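Local atomic coordinates of Cg3027-pa (Drosophila melanogaster, PDB entry 2VHH), a protein that probably hydrolyses N-carbamoyl-beta-alanine to beta-alanine, ammonium and carbon dioxide, completing the breakdown of pyrimidines. Residues W98-V101 against K102-K106; Q119-W122 against T123-F126; T149-L152 against A153-K157. All blocks are in the same frame, centred on the assembly; numbering follows the deposited sequence.

Interaction 1: residues W98-V101 against K102-K106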
# COMPACT_ATOMS: atom_id res chain seq x y z
N TRP C 98 -54.75 -10.88 -1.66
CA TRP C 98 -54.87 -9.85 -2.69
C TRP C 98 -56.06 -8.95 -2.42
O TRP C 98 -55.91 -7.74 -2.35
CB TRP C 98 -55.05 -10.48 -4.07
CG TRP C 98 -53.80 -10.87 -4.81
CD1 TRP C 98 -52.53 -10.94 -4.31
CD2 TRP C 98 -53.72 -11.27 -6.17
NE1 TRP C 98 -51.66 -11.35 -5.29
CE2 TRP C 98 -52.36 -11.56 -6.44
CE3 TRP C 98 -54.66 -11.40 -7.21
CZ2 TRP C 98 -51.92 -11.99 -7.70
CZ3 TRP C 98 -54.22 -11.82 -8.46
CH2 TRP C 98 -52.85 -12.11 -8.69
N ASN C 99 -57.24 -9.55 -2.29
CA ASN C 99 -58.48 -8.81 -2.17
C ASN C 99 -58.54 -7.94 -0.92
O ASN C 99 -59.09 -6.85 -0.95
CB ASN C 99 -59.68 -9.75 -2.27
CG ASN C 99 -59.75 -10.46 -3.60
OD1 ASN C 99 -59.43 -9.88 -4.64
ND2 ASN C 99 -60.15 -11.72 -3.58
N LYS C 100 -57.96 -8.43 0.18
CA LYS C 100 -57.91 -7.65 1.41
C LYS C 100 -56.95 -6.46 1.28
O LYS C 100 -57.30 -5.33 1.64
CB LYS C 100 -57.52 -8.54 2.58
CG LYS C 100 -57.70 -7.88 3.93
CD LYS C 100 -57.39 -8.84 5.05
CE LYS C 100 -55.93 -9.25 5.05
NZ LYS C 100 -55.62 -9.93 6.32
N VAL C 101 -55.76 -6.72 0.75
CA VAL C 101 -54.77 -5.66 0.55
C VAL C 101 -55.26 -4.66 -0.50
O VAL C 101 -54.97 -3.47 -0.40
CB VAL C 101 -53.36 -6.23 0.22
CG1 VAL C 101 -52.37 -5.13 -0.12
CG2 VAL C 101 -52.83 -7.02 1.41
N LYS C 102 -56.02 -5.14 -1.49
CA LYS C 102 -56.65 -4.27 -2.50
C LYS C 102 -57.44 -3.12 -1.86
O LYS C 102 -57.29 -1.96 -2.26
CB LYS C 102 -57.58 -5.08 -3.40
CG LYS C 102 -57.06 -5.40 -4.79
CD LYS C 102 -58.11 -6.22 -5.55
CE LYS C 102 -57.60 -6.80 -6.87
NZ LYS C 102 -57.81 -5.85 -8.01
N THR C 103 -58.28 -3.46 -0.88
CA THR C 103 -59.10 -2.46 -0.19
C THR C 103 -58.27 -1.59 0.76
O THR C 103 -58.62 -0.44 1.01
CB THR C 103 -60.38 -3.04 0.54
OG1 THR C 103 -60.48 -2.49 1.86
CG2 THR C 103 -60.38 -4.55 0.64
N MET C 104 -57.17 -2.14 1.26
CA MET C 104 -56.25 -1.36 2.09
C MET C 104 -55.48 -0.34 1.25
O MET C 104 -55.26 0.78 1.68
CB MET C 104 -55.29 -2.26 2.86
CG MET C 104 -55.96 -3.15 3.88
SD MET C 104 -54.73 -3.96 4.92
CE MET C 104 -55.74 -5.17 5.78
N ILE C 105 -55.09 -0.74 0.05
CA ILE C 105 -54.44 0.15 -0.91
C ILE C 105 -55.43 1.22 -1.34
O ILE C 105 -55.06 2.38 -1.51
CB ILE C 105 -53.92 -0.65 -2.13
CG1 ILE C 105 -52.74 -1.52 -1.73
CG2 ILE C 105 -53.54 0.27 -3.27
CD1 ILE C 105 -52.49 -2.64 -2.69
N LYS C 106 -56.69 0.84 -1.50
CA LYS C 106 -57.75 1.78 -1.85
C LYS C 106 -57.87 2.86 -0.78
O LYS C 106 -57.98 4.05 -1.10
CB LYS C 106 -59.08 1.04 -2.02
CG LYS C 106 -60.25 1.89 -2.52
CD LYS C 106 -61.55 1.06 -2.58
CE LYS C 106 -62.72 1.93 -3.05
NZ LYS C 106 -64.05 1.51 -2.49

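Interaction 2: residues Q119-W122 against T123-F126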
# COMPACT_ATOMS: atom_id res chain seq x y z
N GLN C 119 -45.44 -5.63 3.81
CA GLN C 119 -44.55 -6.41 4.66
C GLN C 119 -43.81 -7.42 3.77
O GLN C 119 -44.05 -7.50 2.56
CB GLN C 119 -45.37 -7.12 5.73
CG GLN C 119 -46.54 -7.94 5.14
CD GLN C 119 -47.58 -8.32 6.17
OE1 GLN C 119 -47.72 -7.65 7.19
NE2 GLN C 119 -48.33 -9.39 5.90
N GLU C 120 -42.91 -8.21 4.38
CA GLU C 120 -42.16 -9.22 3.63
C GLU C 120 -43.04 -10.38 3.19
O GLU C 120 -43.92 -10.82 3.94
CB GLU C 120 -40.98 -9.76 4.46
CG GLU C 120 -40.00 -10.59 3.63
CD GLU C 120 -38.98 -11.33 4.48
OE1 GLU C 120 -39.20 -11.48 5.70
OE2 GLU C 120 -37.95 -11.77 3.93
N ALA C 121 -42.78 -10.86 1.97
CA ALA C 121 -43.47 -12.03 1.41
C ALA C 121 -44.97 -11.97 1.68
O ALA C 121 -45.55 -12.92 2.19
CB ALA C 121 -42.84 -13.32 1.93
N TRP C 122 -45.58 -10.85 1.31
CA TRP C 122 -46.93 -10.49 1.75
C TRP C 122 -48.00 -11.40 1.16
O TRP C 122 -49.12 -11.50 1.68
CB TRP C 122 -47.22 -9.04 1.38
CG TRP C 122 -47.38 -8.77 -0.10
CD1 TRP C 122 -46.39 -8.65 -1.03
CD2 TRP C 122 -48.61 -8.58 -0.81
NE1 TRP C 122 -46.92 -8.40 -2.27
CE2 TRP C 122 -48.29 -8.35 -2.16
CE3 TRP C 122 -49.97 -8.60 -0.43
CZ2 TRP C 122 -49.27 -8.13 -3.14
CZ3 TRP C 122 -50.93 -8.39 -1.40
CH2 TRP C 122 -50.58 -8.16 -2.74
N THR C 123 -47.60 -12.06 0.09
CA THR C 123 -48.46 -12.80 -0.79
C THR C 123 -48.80 -14.20 -0.25
O THR C 123 -49.72 -14.86 -0.74
CB THR C 123 -47.76 -12.85 -2.15
OG1 THR C 123 -48.73 -12.94 -3.19
CG2 THR C 123 -46.75 -14.00 -2.25
N MET C 124 -48.06 -14.63 0.78
CA MET C 124 -48.07 -16.02 1.25
C MET C 124 -48.04 -16.14 2.78
O MET C 124 -47.68 -15.20 3.48
CB MET C 124 -46.86 -16.76 0.66
CG MET C 124 -45.48 -16.20 1.08
SD MET C 124 -44.05 -16.97 0.26
CE MET C 124 -44.11 -18.63 0.93
N PRO C 125 -48.43 -17.32 3.31
CA PRO C 125 -48.05 -17.63 4.69
C PRO C 125 -46.54 -17.79 4.78
O PRO C 125 -45.91 -18.22 3.81
CB PRO C 125 -48.74 -18.97 4.96
CG PRO C 125 -48.98 -19.57 3.59
CD PRO C 125 -49.24 -18.39 2.69
N PHE C 126 -45.96 -17.46 5.93
CA PHE C 126 -44.51 -17.50 6.09
C PHE C 126 -44.06 -18.93 6.34
O PHE C 126 -43.66 -19.29 7.45
CB PHE C 126 -44.08 -16.56 7.23
CG PHE C 126 -42.69 -15.98 7.06
CD1 PHE C 126 -42.44 -14.97 6.13
CD2 PHE C 126 -41.63 -16.43 7.86
CE1 PHE C 126 -41.17 -14.43 5.98
CE2 PHE C 126 -40.36 -15.89 7.73
CZ PHE C 126 -40.12 -14.89 6.79

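Interaction 3: residues T149-L152 against A153-K157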
# COMPACT_ATOMS: atom_id res chain seq x y z
N THR C 149 -47.40 -8.54 -9.46
CA THR C 149 -46.93 -7.27 -9.98
C THR C 149 -47.89 -6.70 -11.04
O THR C 149 -48.15 -5.51 -11.04
CB THR C 149 -45.46 -7.36 -10.51
OG1 THR C 149 -44.58 -7.64 -9.42
CG2 THR C 149 -45.02 -6.05 -11.16
N LYS C 150 -48.42 -7.56 -11.91
CA LYS C 150 -49.36 -7.14 -12.96
C LYS C 150 -50.62 -6.52 -12.37
O LYS C 150 -51.10 -5.49 -12.85
CB LYS C 150 -49.77 -8.33 -13.83
CG LYS C 150 -48.66 -9.01 -14.65
CD LYS C 150 -48.42 -8.34 -16.00
CE LYS C 150 -47.31 -7.28 -15.93
NZ LYS C 150 -46.98 -6.79 -17.30
N MET C 151 -51.15 -7.15 -11.34
CA MET C 151 -52.35 -6.70 -10.66
C MET C 151 -52.08 -5.42 -9.89
O MET C 151 -52.93 -4.54 -9.81
CB MET C 151 -52.82 -7.80 -9.70
CG MET C 151 -53.81 -7.39 -8.60
SD MET C 151 -52.99 -6.63 -7.19
CE MET C 151 -53.91 -7.31 -5.82
N LEU C 152 -50.89 -5.34 -9.33
CA LEU C 152 -50.49 -4.22 -8.48
C LEU C 152 -50.13 -3.00 -9.31
O LEU C 152 -50.26 -1.88 -8.83
CB LEU C 152 -49.31 -4.65 -7.62
CG LEU C 152 -49.28 -4.33 -6.14
CD1 LEU C 152 -50.58 -4.63 -5.43
CD2 LEU C 152 -48.18 -5.17 -5.57
N ALA C 153 -49.71 -3.23 -10.54
CA ALA C 153 -49.35 -2.15 -11.46
C ALA C 153 -50.58 -1.40 -11.96
O ALA C 153 -50.53 -0.19 -12.19
CB ALA C 153 -48.51 -2.68 -12.61
N GLU C 154 -51.69 -2.10 -12.13
CA GLU C 154 -52.96 -1.48 -12.48
C GLU C 154 -53.40 -0.53 -11.39
O GLU C 154 -53.97 0.53 -11.68
CB GLU C 154 -54.04 -2.52 -12.68
CG GLU C 154 -53.96 -3.25 -13.99
CD GLU C 154 -55.09 -4.25 -14.13
OE1 GLU C 154 -56.18 -3.86 -14.60
OE2 GLU C 154 -54.89 -5.42 -13.75
N LEU C 155 -53.15 -0.92 -10.14
CA LEU C 155 -53.46 -0.08 -8.98
C LEU C 155 -52.56 1.13 -8.91
O LEU C 155 -53.01 2.23 -8.59
CB LEU C 155 -53.36 -0.89 -7.68
CG LEU C 155 -54.34 -2.04 -7.49
CD1 LEU C 155 -54.27 -2.52 -6.06
CD2 LEU C 155 -55.77 -1.66 -7.88
N ALA C 156 -51.28 0.93 -9.21
CA ALA C 156 -50.30 2.00 -9.20
C ALA C 156 -50.66 3.06 -10.23
O ALA C 156 -50.55 4.25 -9.94
CB ALA C 156 -48.90 1.43 -9.45
N LYS C 157 -51.09 2.63 -11.41
CA LYS C 157 -51.46 3.52 -12.51
C LYS C 157 -52.71 4.29 -12.16
O LYS C 157 -52.74 5.51 -12.29
CB LYS C 157 -51.70 2.72 -13.80
CG LYS C 157 -51.40 3.48 -15.11
CD LYS C 157 -52.15 2.85 -16.28
CE LYS C 157 -51.30 2.70 -17.55
NZ LYS C 157 -50.51 1.41 -17.57

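Interaction 1: residues W98-V101 against K102-K106
V101 and I105 meet on the buried side of helix 90-110, one turn apart, in the main apolar side-chain contact between W98-V101 and K102-K106. CG1 of V101 lies 3.6 Å from CD1 of I105, and the two side chains run at a slant to each other. The valine directs this branch by holding CG1 anti to its backbone N (chi1 175°). K100 and M104 also touch, their side chains running alongside each other in the same direction. Here the methyl CE of M104 rests against the aliphatic stem of K100, 3.8 Å from CG. N99, which is exposed, and K102 also lie side by side, with OD1 of N99 a loose 4.0 Å from CD of K102.

Backbone hydrogen bonds of alpha-helical spacing set these pairings. N of K102 donates to O of W98 at 2.7 Å, and N of I105 to O of V101 at 2.8 Å with an N-H...O angle of 160°. The bond from N of M104 to O of K100 is longer, 3.2 Å. N of T103 makes weak bonds to the carbonyls of N99 and K100.

Beyond the segments, NZ of K100 forms a salt bridge with D336 and a hydrogen bond to the carbonyl of S81. V101 turns to the W122 ring, while I105 reaches I78 of the sheet and L155 of helix 147-158.

Chemically, the contact sets an apolar V101-I105 pair beside a lysine of double character, whose stem packs on M104 while its charge is met by D336.

Interaction 2: residues Q119-W122 against T123-F126
E120 and F126 meet across the loop, the carboxylate passing obliquely by the phenyl ring. OE1 of E120 lies 3.6 Å from CE1 of F126, almost equally near CZ, and the carboxylate and ring planes are 51° apart. The extended glutamate, with CG anti to its backbone N (chi1 -168°), has the length to reach the ring.

Between them the chain makes a type I beta turn from A121 to M124. It is closed by a weak hydrogen bond of 3.3 Å from N of M124 to O of A121, and beside it CB of A121 touches CG of M124 at 4.0 Å. Within the turn, W122 places its indole so that N of T123 lies over one face, 3.3 Å from CG of W122.

Further out, R289 is hydrogen-bonded to the carbonyls of E120 and M124. E293, which accepts from N of F126, and the edge-to-face ring of F128 help to place the phenyl group. OE2 of E120 makes a salt bridge with K197, and the E120 side chain touches C234; this glutamate-lysine-cysteine group is consistent with the catalytic triad of carbon-nitrogen hydrolases.

The two carboxylate oxygens of E120 therefore have different surroundings: OE2 meets the lysine, whereas OE1 borders aromatic C-H groups.

Interaction 3: residues T149-L152 against A153-K157
T149-L152 and A153-K157 form one unbroken run of helix 147-158, in which N of A153 donates to O of T149 at 2.8 Å and N of A156 to O of L152 at 3.0 Å.

L155 takes part in both apolar side-chain pairs. Its CG is anti to its carbonyl carbon (chi1 -64°), which carries the branch back along the helix toward the preceding turn. There CD1 of L155 comes to 4.3 Å from CD1 of L152, and it is 4.5 Å from SD of M151, so that leucine and methionine side chains approach the same methyl loosely. CG of L155 also lies 3.7 Å from O of M151.

The alanines make their contacts through CB alone. In A153 this methyl stands 3.3 Å from O of T149, and in A156 it is 3.6 Å from O of L152, each beside the carbonyl that accepts its own backbone N-H. E154, on the exposed side, lays the aliphatic part of its chain by the previous turn, with CG 3.8 Å from O of K150.

OG1 of T149 is hydrogen-bonded to the carbonyl of A143. L152 and A156 press on I163 and I185 of the neighbouring strands, while M151 meets W98 and K102 of helix 90-110.

An amphipathic helix of this kind, apolar toward the sheet and its partner helix and charged outside, belongs to the helical layer of the alpha-beta-beta-alpha sandwich characteristic of the carbon-nitrogen hydrolase superfamily.

Overall arrangement
Along the chain the three contacts follow in series; none nests in or crosses another, and each joins adjoining segments. Interaction 1 lies on helix 90-110, within the beta-alpha-beta unit between strands 72-79 and 115-118. Interaction 2 closes a tight turn in the loop just after strand 115-118, and interaction 3 lies on helix 147-158, before strand 162-171. Folding brings them together: the W122 ring reaches V101, CZ3 being 3.6 Å from CB, and also touches L152. The two helices meet directly, with CD1 of I105 3.9 Å from CD1 of L152. The turn at the strand end is thus packed against both helices covering the sheet that contains strands 72-79, 115-118 and 162-171.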